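PDB 5DE0: deferrochelatase, which binds heme b and probably works as a dye-decolorizing (DyP-type) peroxidase, reducing peroxide while oxidising dyes and similar substrates. Local coordinates for residues L24-N29 / D95-I100. Sequence-based numbering, arbitrary orientation.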
loop_
_atom_site.group_PDB
_atom_site.type_symbol
_atom_site.label_atom_id
_atom_site.label_comp_id
_atom_site.label_asym_id
_atom_site.label_seq_id
_atom_site.Cartn_x
_atom_site.Cartn_y
_atom_site.Cartn_z
ATOM N N LEU B 24 -9.002 -9.312 -12.175
ATOM C CA LEU B 24 -8.443 -9.149 -13.512
ATOM C C LEU B 24 -9.357 -9.705 -14.601
ATOM O O LEU B 24 -10.227 -10.537 -14.343
ATOM C CB LEU B 24 -7.058 -9.806 -13.594
ATOM C CG LEU B 24 -6.923 -11.308 -13.325
ATOM C CD1 LEU B 24 -6.986 -12.106 -14.618
ATOM C CD2 LEU B 24 -5.633 -11.608 -12.573
ATOM N N LYS B 25 -9.149 -9.224 -15.822
ATOM C CA LYS B 25 -9.911 -9.672 -16.978
ATOM C C LYS B 25 -8.971 -10.362 -17.960
ATOM O O LYS B 25 -7.852 -9.900 -18.178
ATOM C CB LYS B 25 -10.618 -8.491 -17.646
ATOM C CG LYS B 25 -11.604 -8.872 -18.736
ATOM C CD LYS B 25 -12.932 -9.334 -18.155
ATOM C CE LYS B 25 -13.902 -9.733 -19.258
ATOM N NZ LYS B 25 -15.191 -10.246 -18.717
ATOM N N VAL B 26 -9.421 -11.469 -18.542
ATOM C CA VAL B 26 -8.597 -12.220 -19.482
ATOM C C VAL B 26 -8.903 -11.810 -20.919
ATOM O O VAL B 26 -9.991 -12.073 -21.432
ATOM C CB VAL B 26 -8.804 -13.734 -19.322
ATOM C CG1 VAL B 26 -7.840 -14.496 -20.215
ATOM C CG2 VAL B 26 -8.622 -14.139 -17.865
ATOM N N ARG B 27 -7.936 -11.166 -21.565
ATOM C CA ARG B 27 -8.148 -10.611 -22.899
ATOM C C ARG B 27 -7.733 -11.558 -24.026
ATOM O O ARG B 27 -8.420 -11.663 -25.042
ATOM C CB ARG B 27 -7.398 -9.283 -23.037
ATOM C CG ARG B 27 -8.020 -8.145 -22.246
ATOM C CD ARG B 27 -9.511 -8.038 -22.544
ATOM N NE ARG B 27 -10.153 -6.980 -21.771
ATOM C CZ ARG B 27 -11.458 -6.725 -21.792
ATOM N NH1 ARG B 27 -12.269 -7.455 -22.546
ATOM N NH2 ARG B 27 -11.953 -5.740 -21.054
ATOM N N GLN B 28 -6.609 -12.243 -23.850
ATOM C CA GLN B 28 -6.120 -13.163 -24.871
ATOM C C GLN B 28 -5.282 -14.281 -24.259
ATOM O O GLN B 28 -5.021 -14.276 -23.056
ATOM C CB GLN B 28 -5.299 -12.412 -25.921
ATOM C CG GLN B 28 -4.065 -11.727 -25.357
ATOM C CD GLN B 28 -3.142 -11.192 -26.434
ATOM O OE1 GLN B 28 -3.555 -10.968 -27.573
ATOM N NE2 GLN B 28 -1.879 -10.989 -26.079
ATOM N N ASN B 29 -4.863 -15.224 -25.103
ATOM C CA ASN B 29 -4.040 -16.364 -24.688
ATOM C C ASN B 29 -4.564 -17.045 -23.431
ATOM O O ASN B 29 -3.821 -17.263 -22.475
ATOM C CB ASN B 29 -2.590 -15.922 -24.472
ATOM C CG ASN B 29 -1.867 -15.647 -25.776
ATOM O OD1 ASN B 29 -2.084 -16.333 -26.774
ATOM N ND2 ASN B 29 -1.003 -14.641 -25.775
ATOM N N ASP B 95 -17.030 -5.957 -14.347
ATOM C CA ASP B 95 -16.682 -6.920 -15.384
ATOM C C ASP B 95 -15.318 -7.527 -15.068
ATOM O O ASP B 95 -14.280 -6.907 -15.302
ATOM C CB ASP B 95 -16.679 -6.257 -16.765
ATOM C CG ASP B 95 -16.385 -7.240 -17.890
ATOM O OD1 ASP B 95 -16.564 -8.459 -17.689
ATOM O OD2 ASP B 95 -15.981 -6.787 -18.983
ATOM N N VAL B 96 -15.330 -8.743 -14.529
ATOM C CA VAL B 96 -14.108 -9.395 -14.071
ATOM C C VAL B 96 -14.193 -10.909 -14.258
ATOM O O VAL B 96 -15.249 -11.508 -14.059
ATOM C CB VAL B 96 -13.828 -9.053 -12.585
ATOM C CG1 VAL B 96 -15.066 -9.307 -11.739
ATOM C CG2 VAL B 96 -12.631 -9.833 -12.051
ATOM N N ASP B 97 -13.080 -11.521 -14.661
ATOM C CA ASP B 97 -13.036 -12.960 -14.896
ATOM C C ASP B 97 -12.412 -13.739 -13.739
ATOM O O ASP B 97 -12.845 -14.848 -13.428
ATOM C CB ASP B 97 -12.254 -13.268 -16.176
ATOM C CG ASP B 97 -12.929 -12.729 -17.421
ATOM O OD1 ASP B 97 -14.172 -12.609 -17.421
ATOM O OD2 ASP B 97 -12.216 -12.432 -18.404
ATOM N N VAL B 98 -11.384 -13.169 -13.119
ATOM C CA VAL B 98 -10.575 -13.907 -12.151
ATOM C C VAL B 98 -10.290 -13.109 -10.880
ATOM O O VAL B 98 -9.998 -11.915 -10.934
ATOM C CB VAL B 98 -9.222 -14.345 -12.777
ATOM C CG1 VAL B 98 -8.331 -15.023 -11.744
ATOM C CG2 VAL B 98 -9.453 -15.262 -13.969
ATOM N N LEU B 99 -10.384 -13.784 -9.740
ATOM C CA LEU B 99 -9.964 -13.217 -8.466
ATOM C C LEU B 99 -8.726 -13.941 -7.938
ATOM O O LEU B 99 -8.687 -15.172 -7.889
ATOM C CB LEU B 99 -11.100 -13.295 -7.437
ATOM C CG LEU B 99 -10.730 -13.087 -5.964
ATOM C CD1 LEU B 99 -10.140 -11.703 -5.725
ATOM C CD2 LEU B 99 -11.942 -13.316 -5.065
ATOM N N ILE B 100 -7.712 -13.170 -7.559
ATOM C CA ILE B 100 -6.539 -13.714 -6.889
ATOM C C ILE B 100 -6.475 -13.178 -5.464
ATOM O O ILE B 100 -6.248 -11.986 -5.256
ATOM C CB ILE B 100 -5.235 -13.359 -7.629
ATOM C CG1 ILE B 100 -5.254 -13.919 -9.052
ATOM C CG2 ILE B 100 -4.025 -13.884 -6.866
ATOM C CD1 ILE B 100 -4.000 -13.621 -9.846
#
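Leu24 and Val98 face each other as an antiparallel hydrogen-bonded pair where strand 18-26 ends and strand 98-104 begins. Leu24 N donates to Val98 O at 3.1 Å. The return bond is doubled: Leu24 O accepts both Val98 N at 3.1 Å and Asp97 N at 3.0 Å, both donors tilted about 20° from the plane of the Leu24 carbonyl. Asp97 and Val98 together stand opposite Leu24, a classic beta bulge.

At the bulge, Asp97 points its side chain toward strand 18-26, where its carboxylate divides its work. OD2 takes the backbone N-H of Val26 on its anti side (3.0 Å, N-H...O angle 166°), so a side-chain oxygen, not a main-chain carbonyl, receives this N-H beyond the Leu24-Val98 bridge. OD1 forms a salt bridge with Lys25 NZ at 2.9 Å, the ammonium coming from above the carboxylate plane. Lys25 starts with CG anti to its backbone N and bends at chi2 (80°), which carries CD and CE alongside the Asp97 carboxylate and puts NZ between two acids. Asp95 OD1 completes the salt-bridge network, although its modelled separation from NZ is too short to be taken literally. Holding two carboxylates, the lysine probably offsets much of their negative charge.

Apolar contacts lie on the face shared by Leu24 and Val98. Leu24 CD1 rests on Val98 CB (3.7 Å), the two side chains running side by side, while Leu24 CD2 reaches Ile100 CD1 at 3.8 Å.

Helix 30-38 packs against this same face, with Leu37 on Val98 and Ile100 and Val33 on Val26. On the other face, Val96 and Leu99 meet Phe289 of strand 281-291, joining this ferredoxin-like sheet to its C-terminal counterpart. Strands 57-62 and 125-134 flank the central pair.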